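Local coordinates for MazG-related protein (Thermotoga maritima, PDB 2YXH) that binds magnesium ions and is probably a nucleoside triphosphate pyrophosphohydrolase of the MazG family, although its own role has not been established, at residues I9-S12 with L13-C16; A65-A68 with Q69-Y72; E85-S88 with H89-W93; E98-S101 with L102-E106. The protein carries 1 engineered substitution. All coordinates share one frame; numbering follows the deposited sequence.

Interaction 1 (I9-S12 with L13-C16); sequences IERS and LRKC
The carbonyl oxygen of S12 is gripped twice: C16 N donates to S12 O at 3.2 Å, from 42° above the carbonyl plane, and water 1 donates to S12 O at 2.7 Å. The same water also lies 2.6 Å from C16 O and so bridges the turn, although it has more acceptors in reach than protons. Earlier in the helix, L13 N donates to I9 O and R14 N to E10 O.

On the outer side, E10 holds its CG anti to the backbone N (chi1 173°) and bends at chi2, which brings the carboxylate to R14. There E10 OE2 rests 3.4 Å from R14 CG and forms a long salt bridge to R14 NE at 3.7 Å. The two planes are nearly coplanar, 13° apart, with OE2 at the guanidinium edge. K15 lays its CG against R11 O (3.3 Å). The polar ends of R11 and K15 are bound across the dimer: R11 NH1 bonds to L94 O and K15 NZ to W96 O, both of the second subunit. Within the chain, the I9-L13, E10-R14 and S12-C16 bonds are i to i+4 contacts at the end of helix 2-15, and C16 is the N-cap residue of helix 17-20.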
# COMPACT_ATOMS: atom_id res chain seq x y z
N ILE A 9 1.91 12.85 -0.59
CA ILE A 9 0.60 12.63 -0.10
C ILE A 9 0.27 13.83 0.82
O ILE A 9 -0.78 14.41 0.68
CB ILE A 9 0.53 11.29 0.70
CG1 ILE A 9 0.95 10.06 -0.11
CG2 ILE A 9 -0.78 11.10 1.38
CD1 ILE A 9 -0.04 9.60 -1.04
N GLU A 10 1.18 14.28 1.72
CA GLU A 10 0.77 15.47 2.55
C GLU A 10 0.41 16.69 1.69
O GLU A 10 -0.61 17.41 1.95
CB GLU A 10 1.73 15.87 3.68
CG GLU A 10 1.25 17.25 4.36
CD GLU A 10 -0.06 17.19 5.32
OE1 GLU A 10 -0.41 16.07 5.80
OE2 GLU A 10 -0.71 18.28 5.60
N ARG A 11 1.21 16.91 0.64
CA ARG A 11 1.03 18.08 -0.21
C ARG A 11 -0.32 17.95 -0.92
O ARG A 11 -0.97 18.93 -1.15
CB ARG A 11 2.13 18.17 -1.26
CG ARG A 11 3.43 18.73 -0.69
CD ARG A 11 4.52 18.61 -1.73
NE ARG A 11 5.73 19.16 -1.16
CZ ARG A 11 5.93 20.47 -1.02
NH1 ARG A 11 5.02 21.34 -1.46
NH2 ARG A 11 7.05 20.89 -0.43
N SER A 12 -0.69 16.74 -1.26
CA SER A 12 -2.02 16.54 -1.93
C SER A 12 -3.24 16.81 -1.03
O SER A 12 -4.30 17.23 -1.50
CB SER A 12 -2.10 15.09 -2.34
OG SER A 12 -1.15 14.74 -3.36
N LEU A 13 -3.12 16.45 0.24
CA LEU A 13 -4.18 16.73 1.20
C LEU A 13 -4.35 18.23 1.27
O LEU A 13 -5.48 18.73 1.25
CB LEU A 13 -3.84 16.16 2.58
CG LEU A 13 -4.11 14.65 2.60
CD1 LEU A 13 -3.49 13.98 3.86
CD2 LEU A 13 -5.60 14.31 2.32
N ARG A 14 -3.21 18.93 1.28
CA ARG A 14 -3.22 20.34 1.48
C ARG A 14 -3.56 21.17 0.29
O ARG A 14 -3.99 22.32 0.48
CB ARG A 14 -1.92 20.80 2.05
CG ARG A 14 -1.94 20.78 3.57
CD ARG A 14 -0.66 21.46 4.15
NE ARG A 14 0.62 21.07 3.50
CZ ARG A 14 1.39 21.84 2.70
NH1 ARG A 14 1.02 23.12 2.35
NH2 ARG A 14 2.55 21.32 2.22
N LYS A 15 -3.41 20.64 -0.92
CA LYS A 15 -3.37 21.53 -2.07
C LYS A 15 -4.19 21.07 -3.23
O LYS A 15 -4.64 21.86 -4.03
CB LYS A 15 -1.96 21.71 -2.59
CG LYS A 15 -0.92 22.20 -1.55
CD LYS A 15 0.37 22.26 -2.34
CE LYS A 15 1.34 23.34 -1.87
NZ LYS A 15 0.73 24.68 -1.97
N CYS A 16 -4.29 19.77 -3.38
CA CYS A 16 -4.93 19.18 -4.56
C CYS A 16 -6.47 19.20 -4.70
O CYS A 16 -7.21 18.51 -3.97
CB CYS A 16 -4.39 17.78 -4.75
SG CYS A 16 -4.95 17.16 -6.29
O HOH W 1 -6.95 17.91 -1.50

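Interaction 2 (A65-A68 with Q69-Y72); sequences AAVA and QRDY
V67 and R70 form the tight part of this helical turn: V67 CG1 sits 3.3 Å above one face of the R70 guanidinium, offset toward its rim, and comes 3.4 Å from R70 NH2. V67 CG2 lies over the same face, 3.9 Å from R70 NH1. The two side chains run side by side in the same direction. Beneath them is the usual helical ladder, in which D71 N to V67 O (2.8 Å, 166° at the hydrogen) is straighter than Y72 N to A68 O (136°) at the C-terminal end of helix 47-72. The small residues on the other faces are buried: A66 meets I9 and L13 of helix 2-15, and A65 and A68 face I58 and I54 of the second subunit. V67, besides meeting R70, packs on I24 and L27 of helix 24-43.

The looser side carries Q69 and D71, both exposed. Here R70 bends at chi3 (59°) and takes D71 side-on, with R70 NE to D71 OD1 at 2.7 Å and R70 NH2 to D71 OD2 at 3.0 Å. OD1 is approached from above the carboxylate plane, OD2 on the syn side but tilted out of that plane. R70 also reaches backward, giving NH1 to L19 O and NH2 to Q22 O. A leucine in its place would probably leave D71 without its charge partner and those two carbonyls without these donors. With V67 over a face and acceptors around its rim, the guanidinium is fixed in rotation, and its positive charge is likely to be largely balanced by the adjoining carboxylate.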
# COMPACT_ATOMS: atom_id res chain seq x y z
N ALA A 65 -5.19 5.40 2.69
CA ALA A 65 -4.86 5.81 4.04
C ALA A 65 -5.16 7.29 4.25
O ALA A 65 -5.87 7.66 5.21
CB ALA A 65 -3.40 5.47 4.42
N ALA A 66 -4.62 8.15 3.42
CA ALA A 66 -4.85 9.63 3.55
C ALA A 66 -6.29 10.13 3.73
O ALA A 66 -6.57 11.05 4.54
CB ALA A 66 -4.16 10.43 2.41
N VAL A 67 -7.22 9.51 2.98
CA VAL A 67 -8.54 10.00 2.99
C VAL A 67 -9.30 9.35 4.16
O VAL A 67 -10.29 9.92 4.63
CB VAL A 67 -9.27 9.67 1.64
CG1 VAL A 67 -10.76 9.99 1.76
CG2 VAL A 67 -8.60 10.49 0.41
N ALA A 68 -8.85 8.16 4.58
CA ALA A 68 -9.29 7.55 5.84
C ALA A 68 -8.95 8.53 6.99
O ALA A 68 -9.76 8.71 7.90
CB ALA A 68 -8.64 6.24 6.07
N GLN A 69 -7.79 9.18 6.97
CA GLN A 69 -7.49 10.23 7.94
C GLN A 69 -8.37 11.47 7.70
O GLN A 69 -8.88 12.04 8.65
CB GLN A 69 -6.03 10.66 7.85
CG GLN A 69 -5.68 11.80 8.77
CD GLN A 69 -4.22 12.43 8.50
OE1 GLN A 69 -3.94 13.13 7.48
NE2 GLN A 69 -3.34 12.19 9.42
N ARG A 70 -8.50 11.89 6.45
CA ARG A 70 -9.21 13.10 6.12
C ARG A 70 -10.67 13.06 6.59
O ARG A 70 -11.19 13.97 7.29
CB ARG A 70 -9.25 13.27 4.59
CG ARG A 70 -9.59 14.68 4.21
CD ARG A 70 -9.88 14.79 2.74
NE ARG A 70 -11.01 13.94 2.25
CZ ARG A 70 -11.13 13.61 0.99
NH1 ARG A 70 -10.20 14.03 0.10
NH2 ARG A 70 -12.16 12.85 0.63
N ASP A 71 -11.32 12.01 6.14
CA ASP A 71 -12.73 11.83 6.33
C ASP A 71 -13.14 11.10 7.64
O ASP A 71 -14.25 11.26 8.05
CB ASP A 71 -13.33 11.12 5.13
CG ASP A 71 -13.36 12.03 3.89
OD1 ASP A 71 -12.90 13.18 3.97
OD2 ASP A 71 -13.79 11.56 2.82
N TYR A 72 -12.31 10.21 8.16
CA TYR A 72 -12.75 9.30 9.23
C TYR A 72 -11.84 9.50 10.46
O TYR A 72 -12.02 8.84 11.47
CB TYR A 72 -12.85 7.86 8.79
CG TYR A 72 -13.96 7.69 7.74
CD1 TYR A 72 -15.29 7.50 8.14
CD2 TYR A 72 -13.67 7.69 6.37
CE1 TYR A 72 -16.35 7.42 7.17
CE2 TYR A 72 -14.76 7.61 5.35
CZ TYR A 72 -16.08 7.48 5.81
OH TYR A 72 -17.18 7.37 4.91

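Interaction 3 (E85-S88 with H89-W93); sequences EKIS and HRKPW
E85 and H89 begin a run of three backbone hydrogen bonds, H89 N to E85 O at 3.0 Å, R90 N to K86 O at 2.8 Å and K91 N to I87 O at 2.8 Å. The next step breaks: K91 leaves helical geometry (phi -126°, psi 66°), and P92 has no N-H to offer, so S88 O meets P92 CA instead, at 3.6 Å.

Among the side-chain packing contacts, K86 and R90 lie side by side and point the same way. K86 CG stands 3.8 Å above one face of the R90 guanidinium, toward its rim, with R90 NE as its nearest atom. R90 can lie along the lysine because its chain is extended from CG to NE. An alanine here would probably leave the flank of the K86 chain uncovered and take away a neighbour of W109. Further on, I87 CG2 touches K91 CD at 4.3 Å, and K91 CA lies 3.5 Å above a face of the W93 ring.

As for charges, K86 NZ and R90 NH1 are 4.7 Å apart, and the bend of K86 at chi3 (-97°) carries its amine to salt bridges with D56 and E52 of the second subunit. Since D56 is a magnesium ligand, this end of K86 adjoins the metal site of that subunit.

Helix 102-113 flanks the helix end: W109 packs on R90, I108 and R112 on P92, and A105 on W93. The second subunit adds Y59 against I87 and C16 against K91 and W93.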
# COMPACT_ATOMS: atom_id res chain seq x y z
N GLU A 85 1.26 -4.88 15.80
CA GLU A 85 0.93 -5.66 16.96
C GLU A 85 0.35 -6.97 16.53
O GLU A 85 0.66 -7.99 17.12
CB GLU A 85 -0.20 -5.02 17.73
CG GLU A 85 0.27 -4.13 18.77
CD GLU A 85 -0.80 -3.14 19.20
OE1 GLU A 85 -1.99 -3.51 19.32
OE2 GLU A 85 -0.42 -2.01 19.41
N LYS A 86 -0.54 -6.93 15.53
CA LYS A 86 -1.28 -8.13 15.17
C LYS A 86 -0.28 -9.16 14.62
O LYS A 86 -0.09 -10.21 15.19
CB LYS A 86 -2.35 -7.78 14.16
CG LYS A 86 -3.20 -8.89 13.66
CD LYS A 86 -3.84 -8.48 12.37
CE LYS A 86 -5.22 -7.98 12.54
NZ LYS A 86 -5.85 -7.76 11.16
N ILE A 87 0.40 -8.82 13.56
CA ILE A 87 1.44 -9.66 12.98
C ILE A 87 2.38 -10.25 13.99
O ILE A 87 2.64 -11.44 13.94
CB ILE A 87 2.29 -8.82 11.90
CG1 ILE A 87 1.39 -8.41 10.74
CG2 ILE A 87 3.41 -9.66 11.27
CD1 ILE A 87 0.29 -9.62 10.34
N SER A 88 2.92 -9.40 14.89
CA SER A 88 3.96 -9.82 15.84
C SER A 88 3.39 -10.81 16.78
O SER A 88 4.02 -11.78 17.20
CB SER A 88 4.56 -8.64 16.66
OG SER A 88 4.77 -7.52 15.80
N HIS A 89 2.14 -10.56 17.11
CA HIS A 89 1.50 -11.49 17.92
C HIS A 89 1.24 -12.81 17.19
O HIS A 89 1.62 -13.86 17.74
CB HIS A 89 0.25 -10.90 18.50
CG HIS A 89 -0.45 -11.86 19.38
ND1 HIS A 89 0.08 -12.27 20.61
CD2 HIS A 89 -1.59 -12.55 19.20
CE1 HIS A 89 -0.74 -13.16 21.13
NE2 HIS A 89 -1.77 -13.33 20.31
N ARG A 90 0.55 -12.80 16.03
CA ARG A 90 0.35 -13.99 15.22
C ARG A 90 1.54 -14.82 14.72
O ARG A 90 1.47 -16.07 14.60
CB ARG A 90 -0.61 -13.75 14.04
CG ARG A 90 -1.94 -13.21 14.50
CD ARG A 90 -2.88 -12.88 13.37
NE ARG A 90 -4.22 -12.53 13.88
CZ ARG A 90 -5.31 -12.32 13.13
NH1 ARG A 90 -5.28 -12.40 11.81
NH2 ARG A 90 -6.47 -12.03 13.72
N LYS A 91 2.64 -14.16 14.43
CA LYS A 91 3.72 -14.84 13.75
C LYS A 91 4.88 -14.60 14.61
O LYS A 91 5.77 -13.90 14.23
CB LYS A 91 3.93 -14.25 12.35
CG LYS A 91 2.71 -14.44 11.40
CD LYS A 91 2.99 -13.76 10.04
CE LYS A 91 2.95 -14.73 8.83
NZ LYS A 91 3.90 -14.30 7.70
N PRO A 92 4.89 -15.16 15.85
CA PRO A 92 6.03 -14.77 16.76
C PRO A 92 7.37 -15.24 16.30
O PRO A 92 8.42 -14.72 16.75
CB PRO A 92 5.72 -15.53 18.08
CG PRO A 92 4.74 -16.60 17.66
CD PRO A 92 3.91 -16.04 16.51
N TRP A 93 7.35 -16.30 15.49
CA TRP A 93 8.63 -16.83 14.92
C TRP A 93 9.48 -15.80 14.13
O TRP A 93 10.64 -16.04 13.90
CB TRP A 93 8.38 -18.03 14.05
CG TRP A 93 7.43 -17.78 12.87
CD1 TRP A 93 7.76 -17.36 11.57
CD2 TRP A 93 6.00 -17.98 12.87
NE1 TRP A 93 6.60 -17.28 10.77
CE2 TRP A 93 5.52 -17.63 11.56
CE3 TRP A 93 5.08 -18.39 13.85
CZ2 TRP A 93 4.17 -17.72 11.24
CZ3 TRP A 93 3.70 -18.47 13.50
CH2 TRP A 93 3.28 -18.14 12.22

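Interaction 4 (E98-S101 with L102-E106); sequences EKIS and LEEAE
S101 is in extended geometry (phi -75°, psi 158°) and hands the chain to helix 102-113, whose first turn is closed by A105 N donating to S101 O at 2.9 Å. It is the N-cap residue, and with E104 it forms a capping box, a reciprocal pair of side-chain-to-backbone bonds at a helix start.

In one direction S101 OG accepts from E104 N at 3.0 Å. As modelled, the hydroxyl sits between the backbone N and the carbonyl carbon, facing E104 N, though its exact position is doubtful because the model brings it too near the E104 side chain. In the other direction S101 N points almost straight at E104 OE1 (169° at the hydrogen), but the distance of 3.5 Å makes this a weak bond. E104 reaches that far because its chain is extended beyond CG. The negative charge of its carboxylate, close to the N-terminal end of the helix, is likely to be favoured by the helix dipole. The same oxygen, E104 OE1, lies 3.6 Å from I100 CB.

The apolar contact is made by I100, whose CD1 reaches across to A105 and lies 3.8 Å from A105 CB. W93 packs against both I100 and A105, so this start of helix 102-113 is anchored to the turn that follows helix 76-90. From the second subunit, K21 touches L102 and P17 touches A105. One carbon pair is tighter than usual van der Waals contact: I100 CD1 lies 3.4 Å from A105 CA.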
# COMPACT_ATOMS: atom_id res chain seq x y z
N GLU A 98 16.25 -19.48 15.23
CA GLU A 98 16.05 -20.68 14.44
C GLU A 98 14.79 -20.52 13.64
O GLU A 98 13.78 -20.04 14.16
CB GLU A 98 15.93 -21.92 15.35
CG GLU A 98 17.26 -22.31 16.05
CD GLU A 98 18.39 -22.71 15.03
OE1 GLU A 98 18.31 -23.86 14.48
OE2 GLU A 98 19.32 -21.86 14.82
N LYS A 99 14.86 -20.90 12.37
CA LYS A 99 13.66 -20.93 11.53
C LYS A 99 12.82 -22.08 12.06
O LYS A 99 13.32 -22.92 12.84
CB LYS A 99 14.00 -21.12 10.02
CG LYS A 99 14.80 -19.92 9.34
CD LYS A 99 14.99 -20.07 7.78
CE LYS A 99 13.59 -19.97 7.02
NZ LYS A 99 13.48 -20.38 5.53
N ILE A 100 11.55 -22.12 11.66
CA ILE A 100 10.64 -23.15 12.06
C ILE A 100 9.90 -23.61 10.82
O ILE A 100 9.85 -22.90 9.76
CB ILE A 100 9.62 -22.65 13.20
CG1 ILE A 100 8.50 -21.78 12.65
CG2 ILE A 100 10.34 -21.84 14.32
CD1 ILE A 100 7.35 -21.71 13.65
N SER A 101 9.39 -24.82 10.88
CA SER A 101 8.75 -25.45 9.71
C SER A 101 7.37 -24.86 9.44
O SER A 101 6.73 -24.35 10.35
CB SER A 101 8.55 -26.94 9.99
OG SER A 101 7.68 -27.05 11.11
N LEU A 102 6.88 -25.00 8.22
CA LEU A 102 5.59 -24.48 7.88
C LEU A 102 4.60 -25.00 8.92
O LEU A 102 3.71 -24.22 9.41
CB LEU A 102 5.18 -24.91 6.44
CG LEU A 102 3.84 -24.37 5.91
CD1 LEU A 102 3.80 -22.84 5.90
CD2 LEU A 102 3.38 -24.94 4.51
N GLU A 103 4.74 -26.32 9.26
CA GLU A 103 3.72 -26.99 10.15
C GLU A 103 3.79 -26.42 11.60
O GLU A 103 2.79 -26.13 12.26
CB GLU A 103 3.87 -28.51 10.20
CG GLU A 103 3.93 -29.01 11.68
CD GLU A 103 4.04 -30.48 11.82
OE1 GLU A 103 3.95 -30.93 12.98
OE2 GLU A 103 4.24 -31.18 10.81
N GLU A 104 5.01 -26.23 12.06
CA GLU A 104 5.15 -25.61 13.32
C GLU A 104 4.43 -24.21 13.30
O GLU A 104 3.52 -23.94 14.13
CB GLU A 104 6.65 -25.59 13.67
CG GLU A 104 7.25 -27.03 13.90
CD GLU A 104 8.74 -27.07 14.36
OE1 GLU A 104 9.57 -26.13 14.08
OE2 GLU A 104 9.10 -28.09 14.97
N ALA A 105 4.85 -23.33 12.35
CA ALA A 105 4.29 -21.99 12.12
C ALA A 105 2.79 -22.00 12.06
O ALA A 105 2.11 -21.18 12.73
CB ALA A 105 4.86 -21.39 10.79
N GLU A 106 2.21 -22.93 11.30
CA GLU A 106 0.76 -22.89 11.27
C GLU A 106 0.10 -23.24 12.62
O GLU A 106 -0.89 -22.61 12.99
CB GLU A 106 0.18 -23.75 10.20
CG GLU A 106 0.63 -25.16 10.20
CD GLU A 106 -0.05 -25.99 9.08
OE1 GLU A 106 -1.34 -26.09 9.14
OE2 GLU A 106 0.70 -26.50 8.17

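All four contacts are local, joining adjoining segments of the chain, so none closes a long loop; they follow in series without nesting or crossing. From the N terminus, interaction 1 ends helix 2-15, interaction 2 ends helix 47-72, interaction 3 ends helix 76-90 and interaction 4 starts helix 102-113. Interactions 1 and 2 touch through I9 CG2 and A66 CB, 3.6 Å apart, binding the first helix to the long one. Interactions 3 and 4 meet where W93 CB lies 3.8 Å from I100 CD1. Centres of interactions 1 and 3 are about 34 Å apart within the chain, yet across the dimer the end of helix 2-15 meets the end of helix 76-90 of the second subunit.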